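Local coordinates for putative uncharacterized protein (Chaetomium thermophilum, PDB 4XRI) that probably acts as a nuclear import receptor that carries protein cargo into the nucleus and binds a small GTPase, at residues 155-160 / 203-208; 193-198 / 234-239; 241-246 / 282-287; 245-250 / 288-293. The protein carries 2 engineered substitutions. All blocks are in the same frame, centred on the assembly; numbering follows the deposited sequence.

Contact 1 (155-160 / 203-208); sequences QKQASL and RFAAIT. With SO4 (sulfate ion), chain D.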
loop_
_atom_site.group_PDB
_atom_site.type_symbol
_atom_site.label_atom_id
_atom_site.label_comp_id
_atom_site.label_asym_id
_atom_site.label_seq_id
_atom_site.Cartn_x
_atom_site.Cartn_y
_atom_site.Cartn_z
ATOM N N GLN A 155 21.426 -15.704 -31.738
ATOM C CA GLN A 155 22.435 -15.849 -30.695
ATOM C C GLN A 155 22.723 -14.490 -30.070
ATOM O O GLN A 155 22.937 -14.392 -28.865
ATOM C CB GLN A 155 23.731 -16.466 -31.230
ATOM C CG GLN A 155 24.784 -16.622 -30.133
ATOM C CD GLN A 155 26.007 -17.401 -30.565
ATOM O OE1 GLN A 155 26.627 -17.103 -31.586
ATOM N NE2 GLN A 155 26.367 -18.409 -29.779
ATOM N N LYS A 156 22.728 -13.448 -30.894
ATOM C CA LYS A 156 22.899 -12.086 -30.399
ATOM C C LYS A 156 21.749 -11.687 -29.483
ATOM O O LYS A 156 21.969 -11.258 -28.352
ATOM C CB LYS A 156 23.006 -11.094 -31.558
ATOM C CG LYS A 156 24.388 -10.979 -32.166
ATOM C CD LYS A 156 24.456 -9.789 -33.113
ATOM C CE LYS A 156 25.874 -9.527 -33.584
ATOM N NZ LYS A 156 25.988 -8.219 -34.286
ATOM N N GLN A 157 20.526 -11.831 -29.991
ATOM C CA GLN A 157 19.314 -11.523 -29.236
ATOM C C GLN A 157 19.311 -12.168 -27.857
ATOM O O GLN A 157 19.159 -11.488 -26.840
ATOM C CB GLN A 157 18.073 -11.992 -29.999
ATOM C CG GLN A 157 17.759 -11.263 -31.285
ATOM C CD GLN A 157 16.529 -11.836 -31.968
ATOM O OE1 GLN A 157 16.636 -12.584 -32.938
ATOM N NE2 GLN A 157 15.353 -11.498 -31.452
ATOM N N ALA A 158 19.481 -13.487 -27.842
ATOM C CA ALA A 158 19.363 -14.283 -26.627
ATOM C C ALA A 158 20.495 -14.008 -25.644
ATOM O O ALA A 158 20.292 -14.039 -24.430
ATOM C CB ALA A 158 19.318 -15.766 -26.977
ATOM N N SER A 159 21.686 -13.744 -26.168
ATOM C CA SER A 159 22.840 -13.469 -25.320
ATOM C C SER A 159 22.727 -12.086 -24.694
ATOM O O SER A 159 23.108 -11.886 -23.543
ATOM C CB SER A 159 24.139 -13.588 -26.114
ATOM O OG SER A 159 24.270 -14.892 -26.648
ATOM N N LEU A 160 22.205 -11.137 -25.463
ATOM C CA LEU A 160 21.901 -9.814 -24.934
ATOM C C LEU A 160 20.871 -9.931 -23.821
ATOM O O LEU A 160 20.986 -9.292 -22.777
ATOM C CB LEU A 160 21.388 -8.893 -26.043
ATOM C CG LEU A 160 22.448 -8.355 -27.002
ATOM C CD1 LEU A 160 21.794 -7.742 -28.228
ATOM C CD2 LEU A 160 23.324 -7.335 -26.289
ATOM N N ARG A 203 18.620 -4.945 -32.204
ATOM C CA ARG A 203 18.497 -3.620 -31.603
ATOM C C ARG A 203 17.493 -3.599 -30.454
ATOM O O ARG A 203 17.752 -2.996 -29.410
ATOM C CB ARG A 203 18.096 -2.581 -32.653
ATOM C CG ARG A 203 19.243 -2.095 -33.530
ATOM C CD ARG A 203 18.820 -0.914 -34.393
ATOM N NE ARG A 203 18.672 0.315 -33.618
ATOM C CZ ARG A 203 18.155 1.443 -34.096
ATOM N NH1 ARG A 203 17.723 1.495 -35.349
ATOM N NH2 ARG A 203 18.062 2.515 -33.322
ATOM N N PHE A 204 16.356 -4.264 -30.641
ATOM C CA PHE A 204 15.340 -4.314 -29.594
ATOM C C PHE A 204 15.839 -5.076 -28.373
ATOM O O PHE A 204 15.620 -4.660 -27.236
ATOM C CB PHE A 204 14.050 -4.960 -30.097
ATOM C CG PHE A 204 13.015 -5.135 -29.022
ATOM C CD1 PHE A 204 12.416 -4.031 -28.445
ATOM C CD2 PHE A 204 12.654 -6.397 -28.580
ATOM C CE1 PHE A 204 11.471 -4.175 -27.452
ATOM C CE2 PHE A 204 11.707 -6.550 -27.582
ATOM C CZ PHE A 204 11.114 -5.435 -27.019
ATOM N N ALA A 205 16.511 -6.195 -28.621
ATOM C CA ALA A 205 17.071 -7.008 -27.551
ATOM C C ALA A 205 18.135 -6.223 -26.791
ATOM O O ALA A 205 18.239 -6.316 -25.568
ATOM C CB ALA A 205 17.657 -8.293 -28.110
ATOM N N ALA A 206 18.915 -5.441 -27.530
ATOM C CA ALA A 206 20.011 -4.676 -26.949
ATOM C C ALA A 206 19.516 -3.514 -26.096
ATOM O O ALA A 206 20.027 -3.281 -25.001
ATOM C CB ALA A 206 20.927 -4.166 -28.046
ATOM N N ILE A 207 18.525 -2.783 -26.598
ATOM C CA ILE A 207 18.005 -1.633 -25.868
ATOM C C ILE A 207 17.255 -2.101 -24.620
ATOM O O ILE A 207 17.265 -1.431 -23.588
ATOM C CB ILE A 207 17.083 -0.753 -26.756
ATOM C CG1 ILE A 207 16.832 0.605 -26.096
ATOM C CG2 ILE A 207 15.774 -1.456 -27.088
ATOM C CD1 ILE A 207 18.044 1.499 -26.057
ATOM N N THR A 208 16.631 -3.272 -24.713
ATOM C CA THR A 208 15.937 -3.869 -23.581
ATOM C C THR A 208 16.943 -4.287 -22.519
ATOM O O THR A 208 16.732 -4.077 -21.324
ATOM C CB THR A 208 15.106 -5.095 -24.005
ATOM O OG1 THR A 208 14.212 -4.724 -25.059
ATOM C CG2 THR A 208 14.306 -5.635 -22.825
HETATM S S SO4 D . 16.657 3.945 -37.640
HETATM O O1 SO4 D . 16.345 2.522 -37.596
HETATM O O2 SO4 D . 17.140 4.379 -36.332
HETATM O O3 SO4 D . 17.686 4.191 -38.646
HETATM O O4 SO4 D . 15.452 4.688 -37.992
#

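Contact 2 (193-198 / 234-239); sequences ARKEEP and VCEATQ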
loop_
_atom_site.group_PDB
_atom_site.type_symbol
_atom_site.label_atom_id
_atom_site.label_comp_id
_atom_site.label_asym_id
_atom_site.label_seq_id
_atom_site.Cartn_x
_atom_site.Cartn_y
_atom_site.Cartn_z
ATOM N N ALA A 193 22.530 -1.735 -29.829
ATOM C CA ALA A 193 21.308 -0.933 -29.855
ATOM C C ALA A 193 21.356 0.179 -30.899
ATOM O O ALA A 193 20.327 0.759 -31.245
ATOM C CB ALA A 193 21.047 -0.341 -28.477
ATOM N N ARG A 194 22.553 0.472 -31.399
ATOM C CA ARG A 194 22.742 1.578 -32.334
ATOM C C ARG A 194 22.072 1.333 -33.678
ATOM O O ARG A 194 21.830 0.191 -34.066
ATOM C CB ARG A 194 24.232 1.850 -32.539
ATOM C CG ARG A 194 24.806 2.817 -31.528
ATOM C CD ARG A 194 26.309 2.940 -31.658
ATOM N NE ARG A 194 26.854 3.874 -30.679
ATOM C CZ ARG A 194 28.142 3.970 -30.374
ATOM N NH1 ARG A 194 29.027 3.184 -30.970
ATOM N NH2 ARG A 194 28.543 4.850 -29.467
ATOM N N LYS A 195 21.778 2.419 -34.386
ATOM C CA LYS A 195 21.114 2.330 -35.682
ATOM C C LYS A 195 22.048 1.741 -36.731
ATOM O O LYS A 195 21.606 1.286 -37.785
ATOM C CB LYS A 195 20.611 3.704 -36.130
ATOM C CG LYS A 195 21.697 4.721 -36.442
ATOM C CD LYS A 195 21.079 6.022 -36.941
ATOM C CE LYS A 195 22.128 7.087 -37.214
ATOM N NZ LYS A 195 22.898 7.439 -35.990
ATOM N N GLU A 196 23.344 1.743 -36.431
ATOM C CA GLU A 196 24.330 1.122 -37.307
ATOM C C GLU A 196 24.168 -0.396 -37.303
ATOM O O GLU A 196 24.669 -1.085 -38.190
ATOM C CB GLU A 196 25.750 1.508 -36.888
ATOM C CG GLU A 196 26.138 2.937 -37.236
ATOM C CD GLU A 196 25.502 3.963 -36.317
ATOM O OE1 GLU A 196 25.076 3.585 -35.205
ATOM O OE2 GLU A 196 25.426 5.147 -36.709
ATOM N N GLU A 197 23.475 -0.910 -36.291
ATOM C CA GLU A 197 23.115 -2.322 -36.252
ATOM C C GLU A 197 21.975 -2.579 -37.229
ATOM O O GLU A 197 20.867 -2.080 -37.038
ATOM C CB GLU A 197 22.719 -2.747 -34.834
ATOM C CG GLU A 197 22.014 -4.092 -34.763
ATOM C CD GLU A 197 22.880 -5.237 -35.251
ATOM O OE1 GLU A 197 24.085 -5.254 -34.924
ATOM O OE2 GLU A 197 22.356 -6.115 -35.967
ATOM N N PRO A 198 22.248 -3.364 -38.283
ATOM C CA PRO A 198 21.292 -3.602 -39.372
ATOM C C PRO A 198 20.035 -4.345 -38.927
ATOM O O PRO A 198 18.960 -4.124 -39.482
ATOM C CB PRO A 198 22.099 -4.453 -40.361
ATOM C CG PRO A 198 23.120 -5.134 -39.521
ATOM C CD PRO A 198 23.491 -4.136 -38.462
ATOM N N VAL A 234 20.175 5.894 -26.469
ATOM C CA VAL A 234 18.786 5.795 -26.038
ATOM C C VAL A 234 17.930 6.807 -26.793
ATOM O O VAL A 234 16.852 6.479 -27.291
ATOM C CB VAL A 234 18.631 6.025 -24.520
ATOM C CG1 VAL A 234 17.163 6.155 -24.149
ATOM C CG2 VAL A 234 19.270 4.888 -23.739
ATOM N N CYS A 235 18.422 8.040 -26.875
ATOM C CA CYS A 235 17.722 9.107 -27.580
ATOM C C CYS A 235 17.561 8.766 -29.057
ATOM O O CYS A 235 16.514 9.014 -29.659
ATOM C CB CYS A 235 18.468 10.435 -27.420
ATOM S SG CYS A 235 18.366 11.150 -25.757
ATOM N N GLU A 236 18.613 8.187 -29.626
ATOM C CA GLU A 236 18.619 7.741 -31.013
ATOM C C GLU A 236 17.548 6.683 -31.255
ATOM O O GLU A 236 16.841 6.708 -32.264
ATOM C CB GLU A 236 20.002 7.189 -31.377
ATOM C CG GLU A 236 20.103 6.556 -32.754
ATOM C CD GLU A 236 21.508 6.058 -33.063
ATOM O OE1 GLU A 236 22.328 6.859 -33.561
ATOM O OE2 GLU A 236 21.793 4.867 -32.805
ATOM N N ALA A 237 17.430 5.762 -30.304
ATOM C CA ALA A 237 16.525 4.627 -30.425
ATOM C C ALA A 237 15.059 5.033 -30.281
ATOM O O ALA A 237 14.170 4.341 -30.777
ATOM C CB ALA A 237 16.882 3.569 -29.392
ATOM N N THR A 238 14.807 6.158 -29.614
ATOM C CA THR A 238 13.437 6.637 -29.429
ATOM C C THR A 238 12.830 7.108 -30.749
ATOM O O THR A 238 11.608 7.156 -30.900
ATOM C CB THR A 238 13.356 7.796 -28.412
ATOM O OG1 THR A 238 14.140 8.902 -28.876
ATOM C CG2 THR A 238 13.851 7.357 -27.048
ATOM N N GLN A 239 13.687 7.456 -31.701
ATOM C CA GLN A 239 13.221 7.918 -33.001
ATOM C C GLN A 239 13.479 6.880 -34.086
ATOM O O GLN A 239 13.555 7.209 -35.271
ATOM C CB GLN A 239 13.883 9.244 -33.366
ATOM C CG GLN A 239 13.222 10.442 -32.717
ATOM C CD GLN A 239 13.810 11.757 -33.178
ATOM O OE1 GLN A 239 14.924 12.118 -32.802
ATOM N NE2 GLN A 239 13.062 12.482 -34.003
HETATM O O HOH W 1 19.686 3.487 -31.442
#

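Contact 3 (241-246 / 282-287); sequences QDSRIQ and SDDEDV. With SO4 (sulfate ion), chain D.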
loop_
_atom_site.group_PDB
_atom_site.type_symbol
_atom_site.label_atom_id
_atom_site.label_comp_id
_atom_site.label_asym_id
_atom_site.label_seq_id
_atom_site.Cartn_x
_atom_site.Cartn_y
_atom_site.Cartn_z
ATOM N N GLN A 241 12.514 3.838 -36.581
ATOM C CA GLN A 241 11.322 3.605 -37.386
ATOM C C GLN A 241 10.509 2.439 -36.830
ATOM O O GLN A 241 9.279 2.437 -36.892
ATOM C CB GLN A 241 11.714 3.343 -38.841
ATOM C CG GLN A 241 10.662 3.736 -39.861
ATOM C CD GLN A 241 11.263 4.004 -41.228
ATOM O OE1 GLN A 241 12.481 4.111 -41.369
ATOM N NE2 GLN A 241 10.411 4.114 -42.240
ATOM N N ASP A 242 11.208 1.460 -36.268
ATOM C CA ASP A 242 10.573 0.274 -35.709
ATOM C C ASP A 242 9.900 0.578 -34.371
ATOM O O ASP A 242 10.523 1.124 -33.461
ATOM C CB ASP A 242 11.602 -0.846 -35.541
ATOM C CG ASP A 242 10.989 -2.129 -35.022
ATOM O OD1 ASP A 242 10.555 -2.958 -35.847
ATOM O OD2 ASP A 242 10.945 -2.307 -33.787
ATOM N N SER A 243 8.627 0.211 -34.263
ATOM C CA SER A 243 7.830 0.484 -33.071
ATOM C C SER A 243 8.379 -0.184 -31.814
ATOM O O SER A 243 8.412 0.427 -30.744
ATOM C CB SER A 243 6.385 0.036 -33.294
ATOM O OG SER A 243 5.716 -0.158 -32.060
ATOM N N ARG A 244 8.794 -1.440 -31.945
ATOM C CA ARG A 244 9.329 -2.194 -30.816
ATOM C C ARG A 244 10.572 -1.529 -30.236
ATOM O O ARG A 244 10.724 -1.440 -29.018
ATOM C CB ARG A 244 9.646 -3.632 -31.236
ATOM C CG ARG A 244 8.420 -4.518 -31.354
ATOM C CD ARG A 244 7.900 -4.901 -29.981
ATOM N NE ARG A 244 6.459 -5.135 -29.986
ATOM C CZ ARG A 244 5.769 -5.564 -28.935
ATOM N NH1 ARG A 244 4.459 -5.744 -29.029
ATOM N NH2 ARG A 244 6.390 -5.816 -27.790
ATOM N N ILE A 245 11.455 -1.062 -31.114
ATOM C CA ILE A 245 12.685 -0.399 -30.691
ATOM C C ILE A 245 12.369 0.881 -29.921
ATOM O O ILE A 245 12.975 1.159 -28.884
ATOM C CB ILE A 245 13.589 -0.069 -31.891
ATOM C CG1 ILE A 245 13.932 -1.344 -32.664
ATOM C CG2 ILE A 245 14.855 0.637 -31.433
ATOM C CD1 ILE A 245 14.909 -1.121 -33.797
ATOM N N GLN A 246 11.414 1.649 -30.442
ATOM C CA GLN A 246 10.921 2.845 -29.767
ATOM C C GLN A 246 10.455 2.528 -28.353
ATOM O O GLN A 246 10.832 3.206 -27.396
ATOM C CB GLN A 246 9.767 3.478 -30.551
ATOM C CG GLN A 246 10.190 4.433 -31.650
ATOM C CD GLN A 246 9.074 5.386 -32.040
ATOM O OE1 GLN A 246 8.007 4.963 -32.482
ATOM N NE2 GLN A 246 9.312 6.679 -31.864
ATOM N N SER A 282 2.495 9.889 -30.684
ATOM C CA SER A 282 2.697 8.781 -31.611
ATOM C C SER A 282 1.397 8.068 -31.971
ATOM O O SER A 282 0.460 8.021 -31.176
ATOM C CB SER A 282 3.684 7.775 -31.024
ATOM O OG SER A 282 3.782 6.619 -31.838
ATOM N N ASP A 283 1.356 7.512 -33.176
ATOM C CA ASP A 283 0.196 6.758 -33.640
ATOM C C ASP A 283 0.150 5.383 -32.989
ATOM O O ASP A 283 -0.894 4.733 -32.958
ATOM C CB ASP A 283 0.216 6.626 -35.167
ATOM C CG ASP A 283 0.099 7.966 -35.866
ATOM O OD1 ASP A 283 -0.562 8.870 -35.311
ATOM O OD2 ASP A 283 0.668 8.116 -36.968
ATOM N N ASP A 284 1.293 4.942 -32.477
ATOM C CA ASP A 284 1.381 3.680 -31.756
ATOM C C ASP A 284 1.040 3.909 -30.290
ATOM O O ASP A 284 1.744 4.637 -29.589
ATOM C CB ASP A 284 2.778 3.073 -31.901
ATOM C CG ASP A 284 2.893 1.707 -31.250
ATOM O OD1 ASP A 284 2.955 1.638 -30.006
ATOM O OD2 ASP A 284 2.934 0.699 -31.985
ATOM N N GLU A 285 -0.041 3.290 -29.828
ATOM C CA GLU A 285 -0.537 3.535 -28.478
ATOM C C GLU A 285 0.462 3.119 -27.401
ATOM O O GLU A 285 0.515 3.726 -26.329
ATOM C CB GLU A 285 -1.869 2.812 -28.256
ATOM C CG GLU A 285 -2.469 3.044 -26.876
ATOM C CD GLU A 285 -3.955 2.753 -26.818
ATOM O OE1 GLU A 285 -4.541 2.438 -27.874
ATOM O OE2 GLU A 285 -4.535 2.846 -25.716
ATOM N N ASP A 286 1.269 2.105 -27.691
ATOM C CA ASP A 286 2.201 1.582 -26.698
ATOM C C ASP A 286 3.366 2.531 -26.405
ATOM O O ASP A 286 3.774 2.664 -25.252
ATOM C CB ASP A 286 2.740 0.218 -27.137
ATOM C CG ASP A 286 1.684 -0.869 -27.084
ATOM O OD1 ASP A 286 1.225 -1.190 -25.969
ATOM O OD2 ASP A 286 1.314 -1.404 -28.150
ATOM N N VAL A 287 3.905 3.192 -27.426
ATOM C CA VAL A 287 4.991 4.140 -27.183
ATOM C C VAL A 287 4.407 5.438 -26.641
ATOM O O VAL A 287 5.064 6.159 -25.887
ATOM C CB VAL A 287 5.835 4.421 -28.452
ATOM C CG1 VAL A 287 5.458 3.481 -29.572
ATOM C CG2 VAL A 287 5.720 5.876 -28.896
HETATM S S SO4 D . 16.657 3.945 -37.640
HETATM O O1 SO4 D . 16.345 2.522 -37.596
HETATM O O2 SO4 D . 17.140 4.379 -36.332
HETATM O O3 SO4 D . 17.686 4.191 -38.646
HETATM O O4 SO4 D . 15.452 4.688 -37.992
HETATM O O HOH W 2 6.048 6.350 -33.075
#

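Contact 4 (245-250 / 288-293); sequences IQQGAF and AKLAVE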
loop_
_atom_site.group_PDB
_atom_site.type_symbol
_atom_site.label_atom_id
_atom_site.label_comp_id
_atom_site.label_asym_id
_atom_site.label_seq_id
_atom_site.Cartn_x
_atom_site.Cartn_y
_atom_site.Cartn_z
ATOM N N ILE A 245 11.455 -1.062 -31.114
ATOM C CA ILE A 245 12.685 -0.399 -30.691
ATOM C C ILE A 245 12.369 0.881 -29.921
ATOM O O ILE A 245 12.975 1.159 -28.884
ATOM C CB ILE A 245 13.589 -0.069 -31.891
ATOM C CG1 ILE A 245 13.932 -1.344 -32.664
ATOM C CG2 ILE A 245 14.855 0.637 -31.433
ATOM C CD1 ILE A 245 14.909 -1.121 -33.797
ATOM N N GLN A 246 11.414 1.649 -30.442
ATOM C CA GLN A 246 10.921 2.845 -29.767
ATOM C C GLN A 246 10.455 2.528 -28.353
ATOM O O GLN A 246 10.832 3.206 -27.396
ATOM C CB GLN A 246 9.767 3.478 -30.551
ATOM C CG GLN A 246 10.190 4.433 -31.650
ATOM C CD GLN A 246 9.074 5.386 -32.040
ATOM O OE1 GLN A 246 8.007 4.963 -32.482
ATOM N NE2 GLN A 246 9.312 6.679 -31.864
ATOM N N GLN A 247 9.631 1.491 -28.240
ATOM C CA GLN A 247 9.088 1.058 -26.956
ATOM C C GLN A 247 10.184 0.716 -25.956
ATOM O O GLN A 247 10.137 1.143 -24.804
ATOM C CB GLN A 247 8.168 -0.151 -27.143
ATOM C CG GLN A 247 6.903 0.148 -27.917
ATOM C CD GLN A 247 6.049 -1.086 -28.131
ATOM O OE1 GLN A 247 5.801 -1.851 -27.199
ATOM N NE2 GLN A 247 5.606 -1.292 -29.366
ATOM N N GLY A 248 11.164 -0.061 -26.406
ATOM C CA GLY A 248 12.289 -0.428 -25.569
ATOM C C GLY A 248 13.069 0.797 -25.138
ATOM O O GLY A 248 13.500 0.903 -23.989
ATOM N N ALA A 249 13.234 1.734 -26.066
ATOM C CA ALA A 249 13.966 2.969 -25.799
ATOM C C ALA A 249 13.291 3.821 -24.728
ATOM O O ALA A 249 13.947 4.304 -23.800
ATOM C CB ALA A 249 14.121 3.768 -27.073
ATOM N N PHE A 250 11.981 4.001 -24.857
ATOM C CA PHE A 250 11.232 4.838 -23.924
ATOM C C PHE A 250 11.134 4.205 -22.544
ATOM O O PHE A 250 11.148 4.901 -21.529
ATOM C CB PHE A 250 9.832 5.124 -24.461
ATOM C CG PHE A 250 9.772 6.310 -25.373
ATOM C CD1 PHE A 250 9.880 7.591 -24.863
ATOM C CD2 PHE A 250 9.617 6.149 -26.738
ATOM C CE1 PHE A 250 9.829 8.690 -25.692
ATOM C CE2 PHE A 250 9.564 7.246 -27.576
ATOM C CZ PHE A 250 9.672 8.518 -27.052
ATOM N N ALA A 288 3.163 5.723 -27.018
ATOM C CA ALA A 288 2.455 6.882 -26.493
ATOM C C ALA A 288 2.273 6.724 -24.989
ATOM O O ALA A 288 2.481 7.668 -24.226
ATOM C CB ALA A 288 1.109 7.057 -27.182
ATOM N N LYS A 289 1.891 5.519 -24.574
ATOM C CA LYS A 289 1.752 5.185 -23.157
ATOM C C LYS A 289 3.051 5.396 -22.393
ATOM O O LYS A 289 3.057 5.943 -21.290
ATOM C CB LYS A 289 1.305 3.733 -22.982
ATOM C CG LYS A 289 -0.160 3.460 -23.255
ATOM C CD LYS A 289 -0.476 2.009 -22.933
ATOM C CE LYS A 289 -1.863 1.614 -23.384
ATOM N NZ LYS A 289 -2.137 0.188 -23.058
ATOM N N LEU A 290 4.147 4.938 -22.986
ATOM C CA LEU A 290 5.460 5.005 -22.356
ATOM C C LEU A 290 5.961 6.440 -22.228
ATOM O O LEU A 290 6.625 6.797 -21.249
ATOM C CB LEU A 290 6.462 4.172 -23.150
ATOM C CG LEU A 290 6.283 2.663 -23.003
ATOM C CD1 LEU A 290 7.094 1.909 -24.042
ATOM C CD2 LEU A 290 6.686 2.235 -21.605
ATOM N N ALA A 291 5.629 7.258 -23.220
ATOM C CA ALA A 291 6.034 8.654 -23.221
ATOM C C ALA A 291 5.228 9.447 -22.195
ATOM O O ALA A 291 5.754 10.354 -21.557
ATOM C CB ALA A 291 5.878 9.253 -24.612
ATOM N N VAL A 292 3.953 9.104 -22.040
ATOM C CA VAL A 292 3.125 9.710 -21.002
ATOM C C VAL A 292 3.651 9.296 -19.634
ATOM O O VAL A 292 3.725 10.106 -18.707
ATOM C CB VAL A 292 1.640 9.303 -21.141
ATOM C CG1 VAL A 292 0.869 9.637 -19.870
ATOM C CG2 VAL A 292 1.019 9.993 -22.338
ATOM N N GLU A 293 4.024 8.024 -19.525
ATOM C CA GLU A 293 4.609 7.486 -18.305
ATOM C C GLU A 293 5.907 8.206 -17.947
ATOM O O GLU A 293 6.234 8.364 -16.768
ATOM C CB GLU A 293 4.855 5.983 -18.460
ATOM C CG GLU A 293 5.701 5.350 -17.362
ATOM C CD GLU A 293 5.008 5.340 -16.012
ATOM O OE1 GLU A 293 3.767 5.479 -15.971
ATOM O OE2 GLU A 293 5.708 5.193 -14.988
#

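Contact 1 (155-160 / 203-208)
The methyl of A205 sits directly on the backbone of Q157. A205 CB lies 3.8 Å from both Q157 O and Q157 CA. The CA atoms of Q157 and A205 are 5.3 Å apart. The two helix segments run nearly parallel, 12° between their directions, with axes 8.5 Å apart at closest. The small side chains of A205 and A206 let them come this near. L160 fills the next position along the interface. Its CG lies beside the backbone N, anti to the carbonyl carbon (chi1 -76°), and its CD1 reaches A206 CB at 3.7 Å. The same CD1 is 4.2 Å from A205 CB, so one methyl touches both alanines. This is helix-on-helix packing in a HEAT repeat protein. Helices 153-168 and 200-212 stack side by side in the solenoid, with helices 172-178 and 182-193 between them in sequence. No hydrogen bond crosses the interface. Q157 leaves it with an extended chain, and its OE1 is bound by Q153 NE2. R203 points away from 155-160. Its NE bonds to A193 O, and its NH1 donates to a sulfate ion, probably from the crystallisation liquor. The bond from R203 NH1 to sulfate O2 is 3.1 Å long and fairly straight, at 161°. A second, weak bond goes from NH1 to O1. The sulfur lies in the guanidinium plane, at its edge.

Contact 2 (193-198 / 234-239)
E236 reaches from helix 224-238 to the loop 193-198, and K195 grips both of its carboxylate oxygens. E236 CG is anti to the backbone N (chi1 174°) and the chain beyond is extended, which carries the carboxylate across to the loop. K195 N donates to E236 OE2 at 2.9 Å. K195 NZ forms a salt bridge with E236 OE1 at 2.6 Å. Both donors approach from above the carboxylate plane, not within it. The backbone N-H reaches OE2 independently of the side chain, whose shape brings NZ to OE1. K195 CG sits between the backbone N and the carbonyl carbon (chi1 67°), and the chain runs out straight before turning at its last torsion (chi4 -61°). The two side chains cross at about a right angle, with K195 CG 3.6 Å from E236 CD. R194 adds its backbone, R194 CA lying 3.5 Å from E236 OE2. A water joins E236 OE2 to A193 O, 2.9 Å from the former. E236 OE1 also takes a weak bond from Q232 NE2. E196 makes a long, weak salt bridge to the ammonium, K195 NZ to E196 OE2 at 3.5 Å. This lysine charge probably eases the closeness of the two glutamates, whose E196 OE1 and E236 OE2 are 4.3 Å apart. R194 to E197 form a type I beta turn. A surface salt-bridge network thus ties the loop between helices 182-193 and 200-212 to the C-terminal end of helix 224-238 in the HEAT solenoid.

Contact 3 (241-246 / 282-287)
S243 and D284 face each other where two helices begin, their CA atoms 7.3 Å apart. Slightly further on, the CA atoms of Q246 and V287 are 6.6 Å apart. Both segments pass from loop into helix here, so two helix starts lie side by side. S243 OG is anti to its own backbone N (chi1 159°) and donates to D284 OD2 at 2.9 Å. The hydroxyl comes from well above the carboxylate plane, 69° out of it. S243 OG has a second partner in Q247 NE2. D284 is also the N-cap of helix 285-310. Its OD1 accepts from V287 N at 3.2 Å and weakly from D286 N. One carboxylate therefore caps its own helix and holds the neighbouring one. About one turn further along, Q246 OE1 is 4.1 Å from V287 CG1. A water, 2.5 Å from Q246 OE1, links it to S282 OG. Q246 NE2 is bound to T238 O. S282 OG accepts from D284 N in an ST turn. D242 caps the other helix, with D242 OD2 accepting from I245 N at 3.0 Å. These are two N-capped helix starts lying side by side in a HEAT repeat solenoid.

Contact 4 (245-250 / 288-293)
L290 packs into the side of helix 243-260 between Q247 and F250. Its CB starts the contact, meeting F250 CB at 3.7 Å. CG lies beside the L290 backbone N and anti to the carbonyl carbon (chi1 -73°), which turns the branch toward the earlier turn of the facing helix. CD1 continues anti to CA (chi2 167°) and ends against Q247. There it meets backbone and side chain together. L290 CD1 is 3.2 Å from Q247 O, a close approach for a methyl and a carbonyl oxygen. The same CD1 lies 3.6 Å from Q247 CA and 3.9 Å from Q247 CB. The leucine spans the two residues, its CB against F250 and its CD1 against Q247.

F250 touches a second residue of the opposite helix. Its CE1 is 4.1 Å from A291 CB, a second, looser contact beside L290. The F250 side chain also touches T276 of helix 265-280 and T238 of helix 224-238. No hydrogen bond crosses between the two segments; apart from the Q247 carbonyl oxygen, the touching atoms are carbons. Polar groups are held from beyond them: Q247 NE2 bonds to S243 OG, and L290 O accepts from N254 ND2, a bond that also joins the two helices.

The segments run almost parallel, crossing at 15°, with axes 9.3 Å apart at closest. Such side-by-side packing of helices 243-260 and 285-310, with helix 265-280 between them in sequence, is characteristic of the HEAT alpha-solenoid.

In the fold
The four contacts lie on the same side of the chain's centre and follow one stretch of the solenoid. Contact 1 joins helices 153-168 and 200-212. Contact 2 ties the loop after helix 182-193 to helix 224-238. It alternates with contact 1 along the chain, and their centres are about 13 Å apart. Contacts 3 and 4 come later and share helices 243-260 and 285-310, with centres about 7 Å apart. Contact 3 holds the helix starts and contact 4 the next turns. R203 and Q241 put contacts 1 and 3 on the same sulfate, weakly for Q241. Helices 200-212 and 243-260 also pack together, so neighbouring interfaces touch one another. Helix stacking of this kind builds the superhelix of importin beta, a highly flexible protein.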